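Side-chain contacts in aminoglycoside N(3)-acetyltransferase III (Serratia marcescens, PDB 7LAO), which transfers an acetyl group from acetyl-CoA to the 3-amino group of 2-deoxystreptamine antibiotics such as gentamicin, and so confers resistance to them: residues 240-244 with 245-249; 107-110 with 111-114; 210-213 with 214-218; 249-253 with 254-258. One frame throughout, in Å; residues are numbered along the deposited sequence.

Three of the four contacts belong to one mixed sheet. Interaction 1 is the hairpin at one margin, where strand 239-243 is outermost; interaction 4 takes over at Tyr249, which both share, and follows strand 246-252 into helix 253-268, with centres about 17 Å apart. Interaction 2 enters strand 113-114 at the other margin; its centre lies about 25 Å from those of interactions 1 and 4. Interaction 3 is a loop turn, about 34 Å from interaction 2 between centres and on the opposite side of the chain's centre, but about 12 Å from interaction 4 at the nearest atoms. Its Asn210 side chain lies about 5 Å from a bound buffer molecule, EPE, probably from the crystallisation liquor.

Interaction 1. Residues 240-244 with 245-249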
ATOM      1  N   GLU A 240      19.494   2.230  -1.271  1.00 26.14           N
ATOM      2  CA  GLU A 240      19.429   0.800  -1.588  1.00 28.15           C
ATOM      3  C   GLU A 240      20.322   0.037  -0.634  1.00 28.03           C
ATOM      4  O   GLU A 240      21.364   0.541  -0.211  1.00 27.50           O
ATOM      5  CB  GLU A 240      19.937   0.483  -3.046  1.00 25.67           C
ATOM      6  CG  GLU A 240      19.155   1.257  -4.151  1.00 38.63           C
ATOM      7  CD  GLU A 240      19.558   0.904  -5.568  1.00 39.21           C
ATOM      8  OE1 GLU A 240      20.138  -0.185  -5.789  1.00 34.41           O
ATOM      9  OE2 GLU A 240      19.303   1.722  -6.483  1.00 36.35           O
ATOM     10  N   GLY A 241      19.951  -1.214  -0.349  1.00 26.07           N
ATOM     11  CA  GLY A 241      20.824  -2.074   0.427  1.00 27.78           C
ATOM     12  C   GLY A 241      20.080  -3.361   0.703  1.00 35.29           C
ATOM     13  O   GLY A 241      18.904  -3.508   0.352  1.00 32.41           O
ATOM     14  N   ILE A 242      20.752  -4.267   1.420  1.00 32.68           N
ATOM     15  CA  ILE A 242      20.170  -5.578   1.681  1.00 31.48           C
ATOM     16  C   ILE A 242      19.528  -5.556   3.049  1.00 31.03           C
ATOM     17  O   ILE A 242      20.124  -5.055   3.997  1.00 36.89           O
ATOM     18  CB  ILE A 242      21.233  -6.695   1.624  1.00 39.28           C
ATOM     19  CG1 ILE A 242      21.867  -6.762   0.235  1.00 56.32           C
ATOM     20  CG2 ILE A 242      20.609  -8.047   2.013  1.00 45.47           C
ATOM     21  CD1 ILE A 242      20.849  -7.092  -0.818  1.00 62.86           C
ATOM     22  N   VAL A 243      18.365  -6.185   3.184  1.00 31.94           N
ATOM     23  CA  VAL A 243      17.744  -6.395   4.485  1.00 31.84           C
ATOM     24  C   VAL A 243      17.437  -7.874   4.584  1.00 34.56           C
ATOM     25  O   VAL A 243      16.619  -8.381   3.816  1.00 36.27           O
ATOM     26  CB  VAL A 243      16.474  -5.544   4.670  1.00 30.11           C
ATOM     27  CG1 VAL A 243      15.914  -5.828   6.062  1.00 31.32           C
ATOM     28  CG2 VAL A 243      16.802  -4.051   4.435  1.00 27.89           C
ATOM     29  N   GLY A 244      18.104  -8.568   5.502  1.00 36.60           N
ATOM     30  CA  GLY A 244      17.967 -10.012   5.512  1.00 39.81           C
ATOM     31  C   GLY A 244      18.757 -10.522   4.319  1.00 42.17           C
ATOM     32  O   GLY A 244      19.959 -10.278   4.246  1.00 40.99           O
ATOM     33  N   ARG A 245      18.105 -11.156   3.349  1.00 42.22           N
ATOM     34  CA  ARG A 245      18.740 -11.444   2.067  1.00 43.33           C
ATOM     35  C   ARG A 245      18.028 -10.745   0.908  1.00 41.34           C
ATOM     36  O   ARG A 245      18.200 -11.141  -0.240  1.00 42.91           O
ATOM     37  CB  ARG A 245      18.796 -12.956   1.851  1.00 47.79           C
ATOM     38  CG  ARG A 245      19.653 -13.593   2.903  1.00 49.98           C
ATOM     39  CD  ARG A 245      19.501 -15.125   2.976  1.00 54.89           C
ATOM     40  NE  ARG A 245      20.571 -15.661   3.791  1.00 57.17           N
ATOM     41  CZ  ARG A 245      20.490 -16.019   5.074  1.00 60.70           C
ATOM     42  NH1 ARG A 245      19.352 -15.915   5.745  1.00 57.58           N
ATOM     43  NH2 ARG A 245      21.564 -16.511   5.685  1.00 60.72           N
ATOM     44  N   ALA A 246      17.209  -9.697   1.187  1.00 40.07           N
ATOM     45  CA  ALA A 246      16.411  -9.105   0.116  1.00 36.77           C
ATOM     46  C   ALA A 246      17.013  -7.790  -0.343  1.00 34.06           C
ATOM     47  O   ALA A 246      17.219  -6.905   0.503  1.00 32.09           O
ATOM     48  CB  ALA A 246      14.970  -8.851   0.564  1.00 36.76           C
ATOM     49  N   PRO A 247      17.254  -7.599  -1.653  1.00 37.73           N
ATOM     50  CA  PRO A 247      17.523  -6.241  -2.173  1.00 37.30           C
ATOM     51  C   PRO A 247      16.391  -5.292  -1.797  1.00 43.17           C
ATOM     52  O   PRO A 247      15.208  -5.603  -1.983  1.00 39.32           O
ATOM     53  CB  PRO A 247      17.576  -6.429  -3.687  1.00 34.45           C
ATOM     54  CG  PRO A 247      16.896  -7.740  -3.944  1.00 48.95           C
ATOM     55  CD  PRO A 247      17.201  -8.598  -2.735  1.00 45.15           C
ATOM     56  N   SER A 248      16.747  -4.134  -1.274  1.00 27.39           N
ATOM     57  CA  SER A 248      15.719  -3.308  -0.662  1.00 25.61           C
ATOM     58  C   SER A 248      15.913  -1.847  -1.045  1.00 24.81           C
ATOM     59  O   SER A 248      17.022  -1.429  -1.403  1.00 27.05           O
ATOM     60  CB  SER A 248      15.686  -3.488   0.866  1.00 25.77           C
ATOM     61  OG  SER A 248      15.221  -4.797   1.207  1.00 29.70           O
ATOM     62  N   TYR A 249      14.808  -1.091  -0.998  1.00 24.88           N
ATOM     63  CA  TYR A 249      14.793   0.333  -1.351  1.00 31.56           C
ATOM     64  C   TYR A 249      14.114   1.123  -0.249  1.00 28.32           C
ATOM     65  O   TYR A 249      13.133   0.657   0.361  1.00 22.75           O
ATOM     66  CB  TYR A 249      14.007   0.626  -2.623  1.00 26.13           C
ATOM     67  CG  TYR A 249      14.554   0.017  -3.884  1.00 25.35           C
ATOM     68  CD1 TYR A 249      14.396  -1.345  -4.154  1.00 26.82           C
ATOM     69  CD2 TYR A 249      15.212   0.825  -4.831  1.00 28.23           C
ATOM     70  CE1 TYR A 249      14.891  -1.900  -5.334  1.00 38.14           C
ATOM     71  CE2 TYR A 249      15.698   0.275  -6.000  1.00 29.30           C
ATOM     72  CZ  TYR A 249      15.541  -1.070  -6.258  1.00 34.85           C
ATOM     73  OH  TYR A 249      16.035  -1.610  -7.411  1.00 42.95           O
TER
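Glu240 begins the contact by lying alongside Tyr249, both side chains pointing the same way from a non-hydrogen-bonded pair. The Glu240 chain is extended beyond CG and runs beside the tyrosine, OE2 coming obliquely to 3.9 Å from Tyr249 CE2 with the carboxylate and ring planes 41° apart. The polar partner of that OE2 is His238 NE2, just before the segment. Gly241 pairs with Ser248 through two backbone bonds: Gly241 N to Ser248 O at 3.1 Å, and a weak return bond from Ser248 N to Gly241 O, bent to 125° at the hydrogen. Ile242 sets CD1 against Pro247, 3.7 Å from its CA, while CG2 lies 3.9 Å from Arg245 CA.

This is a beta hairpin with alternating hydrogen-bonded and non-hydrogen-bonded antiparallel pairs, closed by a type II' turn from Val243 to Ala246. Val243 and Ala246 exchange backbone bonds, both 3.0 Å between N and O. Ala246 O is gripped twice, since Ser248 OG also donates to it at 3.0 Å and arrives from the face of the carbonyl opposite Val243 N. The Val243 CG2 methyl lies 3.7 Å from that same Ser248 OG, and the valine packs on Ile9 and Leu13 of helix 6-16. Gly244, with its positive phi of 74°, takes the first corner of the turn, and its N-H is bonded to Asp12 OD2.

Interaction 2. Residues 107-110 with 111-114; sequences LEAP and DARR
The backbone reverses through a type II beta turn from Ala109 to Ala112, closed by Ala112 N donating to Ala109 O at 3.2 Å, so that the end-to-end directions of 107-110 and 111-114 stand 160° apart. The donor sits 42° out of the carbonyl plane, above it and not on a lone pair. Inside the bend the Ala112 methyl faces two carbonyl oxygens, 3.5 Å from Ala109 O and 3.6 Å from Leu107 O, while Asp111 and Pro110 form the exposed corner.

The side-chain contact proper is Leu107 on Arg114. Arg114 has CG anti to its backbone nitrogen (chi1 -167°) and stays extended from CG to NE, which lays a straight run of methylenes beneath the leucine. The two leucine methyls share out the arginine: CD2 lies on the methylenes, 3.8 Å from Arg114 CB and nearly as close to CG and CD, whereas CD1 stands 4.0 Å above the plane of the Arg114 guanidinium, displaced toward its rim. The side chains therefore cross at a slant, joining the end of helix 102-108 to the edge strand 113-114.

Leu107 supplies apolar cover for one guanidinium face, while the buried N-H groups are satisfied by Ser62 O, Ser93 O, Leu90 O, Gly94 O and Ser121 OG. These neutral acceptors would probably offset part of the cost of burying the charge.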
ATOM      1  N   LEU A 107      -1.104  -6.285  11.286  1.00 35.86           N
ATOM      2  CA  LEU A 107      -2.410  -6.305  11.922  1.00 41.01           C
ATOM      3  C   LEU A 107      -2.349  -6.904  13.327  1.00 45.44           C
ATOM      4  O   LEU A 107      -3.063  -6.447  14.228  1.00 41.07           O
ATOM      5  CB  LEU A 107      -3.412  -7.071  11.055  1.00 44.87           C
ATOM      6  CG  LEU A 107      -3.930  -6.160   9.924  1.00 45.48           C
ATOM      7  CD1 LEU A 107      -4.588  -6.963   8.833  1.00 39.98           C
ATOM      8  CD2 LEU A 107      -4.946  -5.057  10.452  1.00 47.68           C
ATOM      9  N   GLU A 108      -1.481  -7.887  13.546  1.00 37.12           N
ATOM     10  CA  GLU A 108      -1.374  -8.515  14.868  1.00 37.32           C
ATOM     11  C   GLU A 108      -0.485  -7.731  15.838  1.00 36.62           C
ATOM     12  O   GLU A 108      -0.467  -8.065  17.029  1.00 40.40           O
ATOM     13  CB  GLU A 108      -0.870  -9.963  14.713  1.00 39.04           C
ATOM     14  CG  GLU A 108      -1.887 -10.819  13.966  1.00 49.18           C
ATOM     15  CD  GLU A 108      -1.421 -12.270  13.723  1.00 61.64           C
ATOM     16  OE1 GLU A 108      -0.284 -12.626  14.121  1.00 64.33           O
ATOM     17  OE2 GLU A 108      -2.195 -13.043  13.108  1.00 59.11           O
ATOM     18  N   ALA A 109       0.179  -6.664  15.378  1.00 34.47           N
ATOM     19  CA  ALA A 109       1.069  -5.859  16.211  1.00 36.78           C
ATOM     20  C   ALA A 109       0.250  -5.091  17.244  1.00 41.10           C
ATOM     21  O   ALA A 109      -0.916  -4.820  17.002  1.00 37.76           O
ATOM     22  CB  ALA A 109       1.828  -4.838  15.350  1.00 31.71           C
ATOM     23  N   PRO A 110       0.850  -4.699  18.372  1.00 40.32           N
ATOM     24  CA  PRO A 110       0.051  -4.107  19.452  1.00 42.41           C
ATOM     25  C   PRO A 110      -0.558  -2.774  19.030  1.00 39.78           C
ATOM     26  O   PRO A 110       0.118  -1.896  18.474  1.00 36.07           O
ATOM     27  CB  PRO A 110       1.040  -3.966  20.620  1.00 42.06           C
ATOM     28  CG  PRO A 110       2.418  -4.396  20.059  1.00 55.21           C
ATOM     29  CD  PRO A 110       2.129  -5.254  18.868  1.00 52.55           C
ATOM     30  N   ASP A 111      -1.869  -2.677  19.222  1.00 38.47           N
ATOM     31  CA  ASP A 111      -2.602  -1.426  18.989  1.00 43.29           C
ATOM     32  C   ASP A 111      -2.633  -1.040  17.513  1.00 35.87           C
ATOM     33  O   ASP A 111      -2.927   0.109  17.172  1.00 32.69           O
ATOM     34  CB  ASP A 111      -2.013  -0.310  19.868  1.00 38.29           C
ATOM     35  CG  ASP A 111      -2.127  -0.683  21.419  1.00 45.07           C
ATOM     36  OD1 ASP A 111      -3.251  -0.569  21.973  1.00 46.82           O
ATOM     37  OD2 ASP A 111      -1.122  -1.117  22.047  1.00 41.18           O
ATOM     38  N   ALA A 112      -2.415  -2.014  16.626  1.00 32.48           N
ATOM     39  CA  ALA A 112      -2.568  -1.760  15.200  1.00 30.98           C
ATOM     40  C   ALA A 112      -4.020  -1.418  14.899  1.00 32.15           C
ATOM     41  O   ALA A 112      -4.931  -1.833  15.610  1.00 33.42           O
ATOM     42  CB  ALA A 112      -2.131  -2.970  14.355  1.00 30.92           C
ATOM     43  N   ARG A 113      -4.232  -0.604  13.858  1.00 30.73           N
ATOM     44  CA  ARG A 113      -5.577  -0.241  13.428  1.00 36.16           C
ATOM     45  C   ARG A 113      -5.681  -0.506  11.936  1.00 37.99           C
ATOM     46  O   ARG A 113      -4.672  -0.590  11.234  1.00 31.11           O
ATOM     47  CB  ARG A 113      -5.895   1.235  13.729  1.00 30.81           C
ATOM     48  CG  ARG A 113      -5.408   1.697  15.111  1.00 36.57           C
ATOM     49  CD  ARG A 113      -5.961   3.129  15.482  1.00 35.37           C
ATOM     50  NE  ARG A 113      -7.420   3.110  15.594  1.00 39.30           N
ATOM     51  CZ  ARG A 113      -8.120   2.799  16.690  1.00 46.94           C
ATOM     52  NH1 ARG A 113      -7.518   2.442  17.825  1.00 40.83           N
ATOM     53  NH2 ARG A 113      -9.449   2.820  16.634  1.00 49.11           N
ATOM     54  N   ARG A 114      -6.907  -0.645  11.454  1.00 37.25           N
ATOM     55  CA  ARG A 114      -7.136  -1.005  10.061  1.00 37.58           C
ATOM     56  C   ARG A 114      -8.185  -0.077   9.487  1.00 36.69           C
ATOM     57  O   ARG A 114      -9.144   0.265  10.173  1.00 35.44           O
ATOM     58  CB  ARG A 114      -7.624  -2.461   9.898  1.00 35.83           C
ATOM     59  CG  ARG A 114      -7.558  -2.952   8.477  1.00 39.53           C
ATOM     60  CD  ARG A 114      -8.150  -4.352   8.395  1.00 42.66           C
ATOM     61  NE  ARG A 114      -7.963  -4.996   7.085  1.00 37.27           N
ATOM     62  CZ  ARG A 114      -8.224  -6.288   6.893  1.00 39.43           C
ATOM     63  NH1 ARG A 114      -8.619  -7.009   7.924  1.00 38.99           N
ATOM     64  NH2 ARG A 114      -8.055  -6.867   5.704  1.00 40.18           N
TER

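Interaction 3. Residues 210-213 with 214-218; sequences NGIL and DCFAV
Leu213 and Phe216 lie side by side and point the same way, forming the main ridge of this turn. The leucine touches along the ring at two points: its CB is 3.9 Å from Phe216 CD2, and its CD1 methyl lies 4.1 Å from CE2. Beside it the CG2 branch of Ile212 comes to 4.0 Å from the same CD2. That methyl sits between the backbone N and the carbonyl carbon of Ile212, which turns it to the ring while CG1 swings anti to the nitrogen (chi1 -169°) and leads away. CD2 thus fits the notch between leucine CB and isoleucine CG2. Across one ring face Cys215 SG stands 4.0 Å above the plane, shifted toward the rim. The phenylalanine also meets the ring of Phe268 on helix 253-268.

A second, smaller bump is the Ala217 methyl. It enters a hollow of backbone oxygens, 3.6 Å from Asn210 O and 3.7 Å from Leu213 O, and faces Gly211, which has no side chain on that side and whose CA comes 4.0 Å from it.

Across the curl run a weak bond from Phe216 N to Leu213 O and, within 214-218, Ala217 N to Asp214 O at 3.1 Å. Asp214 OD1 forms a salt bridge with Arg184. These features make up a compact, irregular turn in the loop that links strand 200-207 to helix 224-233.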
ATOM      1  N   ASN A 210      -5.057  -0.296 -12.135  1.00 45.69           N
ATOM      2  CA  ASN A 210      -4.277  -1.124 -13.042  1.00 51.74           C
ATOM      3  C   ASN A 210      -4.100  -0.387 -14.362  1.00 50.45           C
ATOM      4  O   ASN A 210      -4.492  -0.887 -15.423  1.00 54.22           O
ATOM      5  CB  ASN A 210      -4.935  -2.498 -13.237  1.00 58.10           C
ATOM      6  CG  ASN A 210      -5.184  -3.203 -11.930  1.00 60.01           C
ATOM      7  OD1 ASN A 210      -4.248  -3.594 -11.228  1.00 64.82           O
ATOM      8  ND2 ASN A 210      -6.449  -3.381 -11.596  1.00 60.81           N
ATOM      9  N   GLY A 211      -3.518   0.815 -14.290  1.00 43.29           N
ATOM     10  CA  GLY A 211      -3.263   1.622 -15.464  1.00 45.18           C
ATOM     11  C   GLY A 211      -4.003   2.942 -15.474  1.00 43.20           C
ATOM     12  O   GLY A 211      -5.192   2.984 -15.787  1.00 43.42           O
ATOM     13  N   ILE A 212      -3.301   4.039 -15.183  1.00 40.01           N
ATOM     14  CA  ILE A 212      -3.964   5.344 -15.116  1.00 34.94           C
ATOM     15  C   ILE A 212      -4.261   5.881 -16.506  1.00 39.33           C
ATOM     16  O   ILE A 212      -5.163   6.704 -16.682  1.00 43.40           O
ATOM     17  CB  ILE A 212      -3.086   6.310 -14.305  1.00 42.34           C
ATOM     18  CG1 ILE A 212      -3.849   7.593 -13.980  1.00 47.24           C
ATOM     19  CG2 ILE A 212      -1.715   6.491 -14.979  1.00 42.15           C
ATOM     20  CD1 ILE A 212      -5.067   7.347 -13.046  1.00 43.22           C
ATOM     21  N   LEU A 213      -3.514   5.436 -17.513  1.00 49.45           N
ATOM     22  CA  LEU A 213      -3.739   5.832 -18.900  1.00 50.27           C
ATOM     23  C   LEU A 213      -3.743   4.572 -19.742  1.00 44.76           C
ATOM     24  O   LEU A 213      -3.309   3.519 -19.293  1.00 47.35           O
ATOM     25  CB  LEU A 213      -2.656   6.800 -19.401  1.00 49.14           C
ATOM     26  CG  LEU A 213      -2.664   8.196 -18.789  1.00 45.98           C
ATOM     27  CD1 LEU A 213      -1.366   8.901 -19.149  1.00 49.22           C
ATOM     28  CD2 LEU A 213      -3.800   8.923 -19.345  1.00 49.41           C
ATOM     29  N   ASP A 214      -4.231   4.683 -20.975  1.00 56.01           N
ATOM     30  CA  ASP A 214      -4.352   3.505 -21.825  1.00 55.94           C
ATOM     31  C   ASP A 214      -3.018   2.800 -22.014  1.00 59.28           C
ATOM     32  O   ASP A 214      -2.940   1.570 -21.924  1.00 58.35           O
ATOM     33  CB  ASP A 214      -4.929   3.906 -23.172  1.00 59.51           C
ATOM     34  CG  ASP A 214      -6.403   4.142 -23.103  1.00 61.75           C
ATOM     35  OD1 ASP A 214      -6.977   3.860 -22.035  1.00 64.62           O
ATOM     36  OD2 ASP A 214      -6.984   4.621 -24.094  1.00 66.45           O
ATOM     37  N   CYS A 215      -1.951   3.558 -22.262  1.00 60.24           N
ATOM     38  CA  CYS A 215      -0.671   2.923 -22.546  1.00 61.02           C
ATOM     39  C   CYS A 215      -0.098   2.214 -21.326  1.00 57.48           C
ATOM     40  O   CYS A 215       0.696   1.282 -21.482  1.00 60.52           O
ATOM     41  CB  CYS A 215       0.315   3.955 -23.086  1.00 59.34           C
ATOM     42  SG  CYS A 215       0.577   5.357 -21.984  1.00 60.42           S
ATOM     43  N   PHE A 216      -0.498   2.601 -20.123  1.00 54.84           N
ATOM     44  CA  PHE A 216      -0.014   1.946 -18.911  1.00 51.84           C
ATOM     45  C   PHE A 216      -0.869   0.761 -18.484  1.00 47.43           C
ATOM     46  O   PHE A 216      -0.576   0.143 -17.456  1.00 46.07           O
ATOM     47  CB  PHE A 216       0.045   2.957 -17.767  1.00 49.92           C
ATOM     48  CG  PHE A 216       1.079   4.007 -17.957  1.00 46.29           C
ATOM     49  CD1 PHE A 216       2.419   3.651 -18.104  1.00 40.87           C
ATOM     50  CD2 PHE A 216       0.718   5.347 -17.988  1.00 47.48           C
ATOM     51  CE1 PHE A 216       3.391   4.613 -18.273  1.00 45.84           C
ATOM     52  CE2 PHE A 216       1.684   6.329 -18.155  1.00 51.67           C
ATOM     53  CZ  PHE A 216       3.027   5.965 -18.309  1.00 50.84           C
ATOM     54  N   ALA A 217      -1.926   0.455 -19.223  1.00 51.04           N
ATOM     55  CA  ALA A 217      -2.868  -0.588 -18.855  1.00 60.40           C
ATOM     56  C   ALA A 217      -2.701  -1.836 -19.709  1.00 62.77           C
ATOM     57  O   ALA A 217      -3.510  -2.769 -19.606  1.00 66.58           O
ATOM     58  CB  ALA A 217      -4.299  -0.053 -18.961  1.00 62.22           C
ATOM     59  N   VAL A 218      -1.681  -1.865 -20.552  1.00 61.02           N
ATOM     60  CA  VAL A 218      -1.431  -3.021 -21.398  1.00 67.00           C
ATOM     61  C   VAL A 218      -0.743  -4.097 -20.580  1.00 72.50           C
ATOM     62  O   VAL A 218       0.113  -3.803 -19.736  1.00 64.71           O
ATOM     63  CB  VAL A 218      -0.583  -2.623 -22.614  1.00 64.43           C
ATOM     64  CG1 VAL A 218      -0.717  -3.681 -23.695  1.00 69.89           C
ATOM     65  CG2 VAL A 218      -1.001  -1.249 -23.124  1.00 64.59           C
TER

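Interaction 4. Residues 249-253 with 254-258; sequences YLFEA and QDIVS
Phe251, with CG beside its backbone nitrogen (chi1 -58°), and Ile256, whose CG1 is anti to its own nitrogen and whose chain continues extended (chi2 168°), are brought together across the passage from strand to helix. The isoleucine reaches over the ring with its terminal methyl: CD1 lies 3.9 Å above the ring plane, nearest Phe251 CD1, and 23° off the normal through the ring centroid. This is a CH-pi contact over the face, displaced toward the rim. Tyr232 of the neighbouring helix 224-233 touches both side chains, so the pair belongs to the packing between that helix and the sheet.

Glu252 holds the N-cap position before helix 253-268. Its carbonyl oxygen receives Ile256 N at 3.1 Å in a nearly straight bond, approaching almost along the C=O direction, and Asp255 N more weakly. Ala253 O in turn accepts from Val257 N, also at 3.1 Å. The Glu252 chain is bent at chi2, which folds the carboxylate back over the first turn: OE1 is 3.2 Å from Asp255 N and 3.4 Å from Gln254 CB.

The carboxylates of Glu252 and Asp255 do not touch, OE2 and OD2 standing 4.7 Å apart. Asp255 OD1 takes a salt bridge from Arg237 and a hydrogen bond from Tyr232 OH, which would offset its charge. The positive end of the helix dipole would probably also stabilise negative charge on both groups, easing their like-charge proximity.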
ATOM      1  N   TYR A 249      14.808  -1.091  -0.998  1.00 24.88           N
ATOM      2  CA  TYR A 249      14.793   0.333  -1.351  1.00 31.56           C
ATOM      3  C   TYR A 249      14.114   1.123  -0.249  1.00 28.32           C
ATOM      4  O   TYR A 249      13.133   0.657   0.361  1.00 22.75           O
ATOM      5  CB  TYR A 249      14.007   0.626  -2.623  1.00 26.13           C
ATOM      6  CG  TYR A 249      14.554   0.017  -3.884  1.00 25.35           C
ATOM      7  CD1 TYR A 249      14.396  -1.345  -4.154  1.00 26.82           C
ATOM      8  CD2 TYR A 249      15.212   0.825  -4.831  1.00 28.23           C
ATOM      9  CE1 TYR A 249      14.891  -1.900  -5.334  1.00 38.14           C
ATOM     10  CE2 TYR A 249      15.698   0.275  -6.000  1.00 29.30           C
ATOM     11  CZ  TYR A 249      15.541  -1.070  -6.258  1.00 34.85           C
ATOM     12  OH  TYR A 249      16.035  -1.610  -7.411  1.00 42.95           O
ATOM     13  N   LEU A 250      14.608   2.337  -0.015  1.00 25.48           N
ATOM     14  CA  LEU A 250      13.913   3.272   0.857  1.00 20.58           C
ATOM     15  C   LEU A 250      13.786   4.614   0.103  1.00 24.10           C
ATOM     16  O   LEU A 250      14.798   5.207  -0.314  1.00 22.44           O
ATOM     17  CB  LEU A 250      14.619   3.432   2.219  1.00 21.01           C
ATOM     18  CG  LEU A 250      13.921   4.361   3.253  1.00 21.56           C
ATOM     19  CD1 LEU A 250      12.565   3.859   3.743  1.00 21.82           C
ATOM     20  CD2 LEU A 250      14.866   4.672   4.439  1.00 28.61           C
ATOM     21  N   PHE A 251      12.544   5.026  -0.132  1.00 22.46           N
ATOM     22  CA  PHE A 251      12.160   6.251  -0.858  1.00 24.12           C
ATOM     23  C   PHE A 251      11.475   7.256   0.059  1.00 29.31           C
ATOM     24  O   PHE A 251      10.603   6.896   0.867  1.00 23.85           O
ATOM     25  CB  PHE A 251      11.163   5.926  -1.972  1.00 22.14           C
ATOM     26  CG  PHE A 251      11.635   4.952  -2.967  1.00 27.94           C
ATOM     27  CD1 PHE A 251      12.563   5.332  -3.913  1.00 25.39           C
ATOM     28  CD2 PHE A 251      11.113   3.652  -3.018  1.00 28.49           C
ATOM     29  CE1 PHE A 251      13.018   4.453  -4.903  1.00 29.17           C
ATOM     30  CE2 PHE A 251      11.572   2.741  -4.016  1.00 30.63           C
ATOM     31  CZ  PHE A 251      12.497   3.144  -4.943  1.00 33.52           C
ATOM     32  N   GLU A 252      11.786   8.546  -0.131  1.00 26.53           N
ATOM     33  CA  GLU A 252      11.064   9.626   0.540  1.00 23.28           C
ATOM     34  C   GLU A 252       9.752   9.860  -0.188  1.00 24.35           C
ATOM     35  O   GLU A 252       9.761  10.164  -1.400  1.00 27.40           O
ATOM     36  CB  GLU A 252      11.903  10.901   0.542  1.00 33.08           C
ATOM     37  CG  GLU A 252      11.401  11.958   1.435  1.00 50.47           C
ATOM     38  CD  GLU A 252      11.548  13.354   0.842  1.00 57.05           C
ATOM     39  OE1 GLU A 252      10.512  14.029   0.622  1.00 55.71           O
ATOM     40  OE2 GLU A 252      12.706  13.766   0.590  1.00 62.96           O
ATOM     41  N   ALA A 253       8.615   9.759   0.531  1.00 23.14           N
ATOM     42  CA  ALA A 253       7.342   9.702  -0.186  1.00 23.19           C
ATOM     43  C   ALA A 253       6.980  11.046  -0.834  1.00 24.31           C
ATOM     44  O   ALA A 253       6.464  11.065  -1.946  1.00 28.85           O
ATOM     45  CB  ALA A 253       6.160   9.288   0.721  1.00 26.12           C
ATOM     46  N   GLN A 254       7.217  12.155  -0.151  1.00 26.00           N
ATOM     47  CA  GLN A 254       6.872  13.453  -0.760  1.00 27.61           C
ATOM     48  C   GLN A 254       7.642  13.659  -2.062  1.00 26.83           C
ATOM     49  O   GLN A 254       7.119  14.207  -3.041  1.00 29.79           O
ATOM     50  CB  GLN A 254       7.135  14.584   0.238  1.00 30.18           C
ATOM     51  CG  GLN A 254       6.118  14.575   1.420  1.00 37.30           C
ATOM     52  CD  GLN A 254       6.297  15.647   2.547  1.00 45.86           C
ATOM     53  OE1 GLN A 254       7.380  16.175   2.798  1.00 52.28           O
ATOM     54  NE2 GLN A 254       5.204  15.913   3.254  1.00 45.08           N
ATOM     55  N   ASP A 255       8.893  13.234  -2.074  1.00 29.34           N
ATOM     56  CA  ASP A 255       9.773  13.501  -3.210  1.00 26.77           C
ATOM     57  C   ASP A 255       9.421  12.629  -4.408  1.00 26.58           C
ATOM     58  O   ASP A 255       9.316  13.133  -5.534  1.00 27.00           O
ATOM     59  CB  ASP A 255      11.219  13.298  -2.795  1.00 29.21           C
ATOM     60  CG  ASP A 255      12.183  14.060  -3.729  1.00 33.31           C
ATOM     61  OD1 ASP A 255      12.992  13.423  -4.371  1.00 30.62           O
ATOM     62  OD2 ASP A 255      12.069  15.276  -3.858  1.00 30.93           O
ATOM     63  N   ILE A 256       9.107  11.358  -4.180  1.00 22.82           N
ATOM     64  CA  ILE A 256       8.787  10.515  -5.322  1.00 22.04           C
ATOM     65  C   ILE A 256       7.410  10.830  -5.868  1.00 24.61           C
ATOM     66  O   ILE A 256       7.162  10.683  -7.082  1.00 27.45           O
ATOM     67  CB  ILE A 256       8.933   9.029  -4.970  1.00 22.46           C
ATOM     68  CG1 ILE A 256       9.133   8.238  -6.261  1.00 27.26           C
ATOM     69  CG2 ILE A 256       7.691   8.524  -4.078  1.00 20.89           C
ATOM     70  CD1 ILE A 256       9.569   6.812  -6.005  1.00 31.74           C
ATOM     71  N   VAL A 257       6.490  11.292  -5.010  1.00 27.96           N
ATOM     72  CA  VAL A 257       5.198  11.724  -5.497  1.00 28.46           C
ATOM     73  C   VAL A 257       5.362  13.004  -6.313  1.00 25.94           C
ATOM     74  O   VAL A 257       4.767  13.158  -7.383  1.00 28.20           O
ATOM     75  CB  VAL A 257       4.230  11.897  -4.305  1.00 29.42           C
ATOM     76  CG1 VAL A 257       3.022  12.788  -4.677  1.00 29.83           C
ATOM     77  CG2 VAL A 257       3.764  10.527  -3.862  1.00 24.85           C
ATOM     78  N   SER A 258       6.153  13.951  -5.815  1.00 26.83           N
ATOM     79  CA  SER A 258       6.362  15.203  -6.564  1.00 28.71           C
ATOM     80  C   SER A 258       7.032  14.920  -7.917  1.00 28.27           C
ATOM     81  O   SER A 258       6.608  15.424  -8.967  1.00 29.51           O
ATOM     82  CB  SER A 258       7.221  16.140  -5.729  1.00 39.94           C
ATOM     83  OG  SER A 258       7.489  17.318  -6.457  1.00 59.50           O
TER